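Local coordinates for protein putative acetyl/propionyl-CoA carboxylase, alpha subunit (Methylibium petroleiphilum, PDB 2O1Q) that is a zinc-bound cupin-like protein, probably an oxidoreductase and possibly an acetylacetone dioxygenase, at residues 15-20 with 32-37. Residues are numbered along the deposited sequence; the frame is centred on the assembly and turned at random.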
loop_
_atom_site.group_PDB
_atom_site.type_symbol
_atom_site.label_atom_id
_atom_site.label_comp_id
_atom_site.label_asym_id
_atom_site.label_seq_id
_atom_site.Cartn_x
_atom_site.Cartn_y
_atom_site.Cartn_z
ATOM N N ASP A 15 10.101 4.541 25.658
ATOM C CA ASP A 15 11.122 4.715 26.667
ATOM C C ASP A 15 11.327 3.491 27.546
ATOM O O ASP A 15 12.167 3.539 28.437
ATOM C CB ASP A 15 10.848 5.943 27.530
ATOM C CG ASP A 15 9.497 5.977 28.113
ATOM O OD1 ASP A 15 8.594 5.252 27.673
ATOM O OD2 ASP A 15 9.317 6.820 29.009
ATOM N N GLN A 16 10.638 2.395 27.293
ATOM C CA GLN A 16 10.925 1.164 27.979
ATOM C C GLN A 16 11.526 0.175 27.011
ATOM O O GLN A 16 11.596 -1.019 27.298
ATOM C CB GLN A 16 9.687 0.591 28.630
ATOM C CG GLN A 16 9.124 1.465 29.722
ATOM C CD GLN A 16 7.817 0.963 30.185
ATOM O OE1 GLN A 16 7.305 -0.026 29.667
ATOM N NE2 GLN A 16 7.230 1.653 31.141
ATOM N N VAL A 17 12.037 0.685 25.902
ATOM C CA VAL A 17 12.699 -0.125 24.900
ATOM C C VAL A 17 14.078 0.501 24.804
ATOM O O VAL A 17 14.177 1.692 24.667
ATOM C CB VAL A 17 11.938 -0.060 23.556
ATOM C CG1 VAL A 17 12.779 -0.648 22.395
ATOM C CG2 VAL A 17 10.523 -0.755 23.673
ATOM N N ASP A 18 15.139 -0.302 24.937
ATOM C CA ASP A 18 16.510 0.186 24.823
ATOM C C ASP A 18 16.893 0.455 23.375
ATOM O O ASP A 18 16.545 -0.332 22.475
ATOM C CB ASP A 18 17.504 -0.828 25.383
ATOM C CG ASP A 18 17.580 -0.797 26.885
ATOM O OD1 ASP A 18 17.488 0.309 27.454
ATOM O OD2 ASP A 18 17.720 -1.871 27.485
ATOM N N TRP A 19 17.656 1.520 23.164
ATOM C CA TRP A 19 18.331 1.737 21.899
ATOM C C TRP A 19 19.283 0.583 21.640
ATOM O O TRP A 19 19.880 0.018 22.567
ATOM C CB TRP A 19 19.140 3.039 21.926
ATOM C CG TRP A 19 18.359 4.337 22.049
ATOM C CD1 TRP A 19 18.178 5.095 23.191
ATOM C CD2 TRP A 19 17.610 4.974 21.034
ATOM N NE1 TRP A 19 17.400 6.184 22.920
ATOM C CE2 TRP A 19 17.041 6.146 21.603
ATOM C CE3 TRP A 19 17.393 4.701 19.682
ATOM C CZ2 TRP A 19 16.239 6.995 20.878
ATOM C CZ3 TRP A 19 16.662 5.553 18.984
ATOM C CH2 TRP A 19 16.055 6.660 19.570
ATOM N N LYS A 20 19.436 0.220 20.384
ATOM C CA LYS A 20 20.415 -0.756 19.911
ATOM C C LYS A 20 21.327 -0.080 18.887
ATOM O O LYS A 20 20.921 0.789 18.163
ATOM C CB LYS A 20 19.749 -2.019 19.277
ATOM C CG LYS A 20 19.010 -2.955 20.227
ATOM C CD LYS A 20 18.760 -4.320 19.589
ATOM C CE LYS A 20 18.112 -5.287 20.554
ATOM N NZ LYS A 20 16.673 -4.971 20.699
ATOM N N ARG A 32 22.054 4.752 16.533
ATOM C CA ARG A 32 21.293 3.772 17.306
ATOM C C ARG A 32 19.860 3.848 16.832
ATOM O O ARG A 32 19.424 4.837 16.186
ATOM C CB ARG A 32 21.394 4.020 18.806
ATOM C CG ARG A 32 22.799 3.773 19.327
ATOM C CD ARG A 32 22.894 3.976 20.822
ATOM N NE ARG A 32 22.303 5.243 21.261
ATOM C CZ ARG A 32 21.926 5.527 22.508
ATOM N NH1 ARG A 32 22.024 4.661 23.476
ATOM N NH2 ARG A 32 21.355 6.673 22.780
ATOM N N TRP A 33 19.100 2.806 17.140
ATOM C CA TRP A 33 17.736 2.690 16.624
ATOM C C TRP A 33 16.852 1.919 17.593
ATOM O O TRP A 33 17.378 1.186 18.423
ATOM C CB TRP A 33 17.733 2.102 15.219
ATOM C CG TRP A 33 17.927 0.645 15.075
ATOM C CD1 TRP A 33 18.837 -0.121 15.689
ATOM C CD2 TRP A 33 17.191 -0.224 14.209
ATOM N NE1 TRP A 33 18.763 -1.403 15.243
ATOM C CE2 TRP A 33 17.714 -1.506 14.369
ATOM C CE3 TRP A 33 16.124 -0.037 13.333
ATOM C CZ2 TRP A 33 17.224 -2.607 13.664
ATOM C CZ3 TRP A 33 15.642 -1.123 12.640
ATOM C CH2 TRP A 33 16.177 -2.391 12.836
ATOM N N LYS A 34 15.527 2.024 17.372
ATOM C CA LYS A 34 14.485 1.145 17.969
ATOM C C LYS A 34 13.599 0.834 16.791
ATOM O O LYS A 34 13.049 1.750 16.172
ATOM C CB LYS A 34 13.712 1.849 19.056
ATOM C CG LYS A 34 14.614 2.324 20.189
ATOM C CD LYS A 34 13.813 3.038 21.271
ATOM C CE LYS A 34 14.735 3.603 22.315
ATOM N NZ LYS A 34 14.001 4.172 23.491
ATOM N N LEU A 35 13.438 -0.450 16.497
ATOM C CA LEU A 35 12.402 -0.892 15.607
ATOM C C LEU A 35 11.071 -0.875 16.328
ATOM O O LEU A 35 10.953 -1.388 17.404
ATOM C CB LEU A 35 12.683 -2.294 15.088
ATOM C CG LEU A 35 11.718 -2.867 14.046
ATOM C CD1 LEU A 35 11.756 -1.953 12.828
ATOM C CD2 LEU A 35 12.108 -4.294 13.697
ATOM N N LEU A 36 10.078 -0.249 15.706
ATOM C CA LEU A 36 8.792 -0.028 16.344
ATOM C C LEU A 36 7.715 -0.954 15.796
ATOM O O LEU A 36 6.822 -1.419 16.541
ATOM C CB LEU A 36 8.379 1.407 16.161
ATOM C CG LEU A 36 9.289 2.441 16.843
ATOM C CD1 LEU A 36 8.838 3.861 16.414
ATOM C CD2 LEU A 36 9.352 2.246 18.370
ATOM N N HIS A 37 7.815 -1.289 14.518
ATOM C CA HIS A 37 6.754 -2.083 13.881
ATOM C C HIS A 37 7.235 -2.680 12.578
ATOM O O HIS A 37 7.976 -2.026 11.808
ATOM C CB HIS A 37 5.494 -1.237 13.643
ATOM C CG HIS A 37 4.448 -1.922 12.814
ATOM N ND1 HIS A 37 3.533 -2.801 13.341
ATOM C CD2 HIS A 37 4.182 -1.844 11.498
ATOM C CE1 HIS A 37 2.781 -3.280 12.362
ATOM N NE2 HIS A 37 3.137 -2.688 11.236
#
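The indole of Trp19 is held between Arg32 and Lys34, one on each face. The Arg32 guanidinium lies flat on one face, turned 28° from the ring plane, its centre 4.2 Å from that of the five-membered ring. It lies over the CB-CG-CD1 corner, with Arg32 NH2 3.6 Å from Trp19 CD1. A bend in the arginine chain at chi3, -49°, lets the group turn back over the indole. NH2 also forms a salt bridge with Asp50 on strand 44-51.

Lys34 crosses the opposite face at about a right angle. The chain runs extended beyond CG and carries CE over the five-membered ring, 3.4 Å from Trp19 CD2, in a CH-pi contact. NZ stands higher over the same ring, 4.1 Å from its centroid, a cation-pi contact. NZ donates to Val17 O at 2.8 Å, tilted 19° from the carbonyl plane, and to Met14 O. Two loop carbonyls thus grip the ammonium. Val17 CG1 packs alongside Lys34 CD.

The Trp33 ring points an edge at Lys20 O, in plane, with CD1 3.4 Å from that oxygen. Trp143 of helix 136-144 meets Trp33 edge-to-face and Lys20 by cation-pi. Lys20 N bonds Trp33 O at 3.0 Å, and Trp33 N bonds Lys20 O. This hydrogen-bonded antiparallel pair attaches strand 20-21, at the sheet edge within this chain, to strand 32-39 of the cupin beta-sheet.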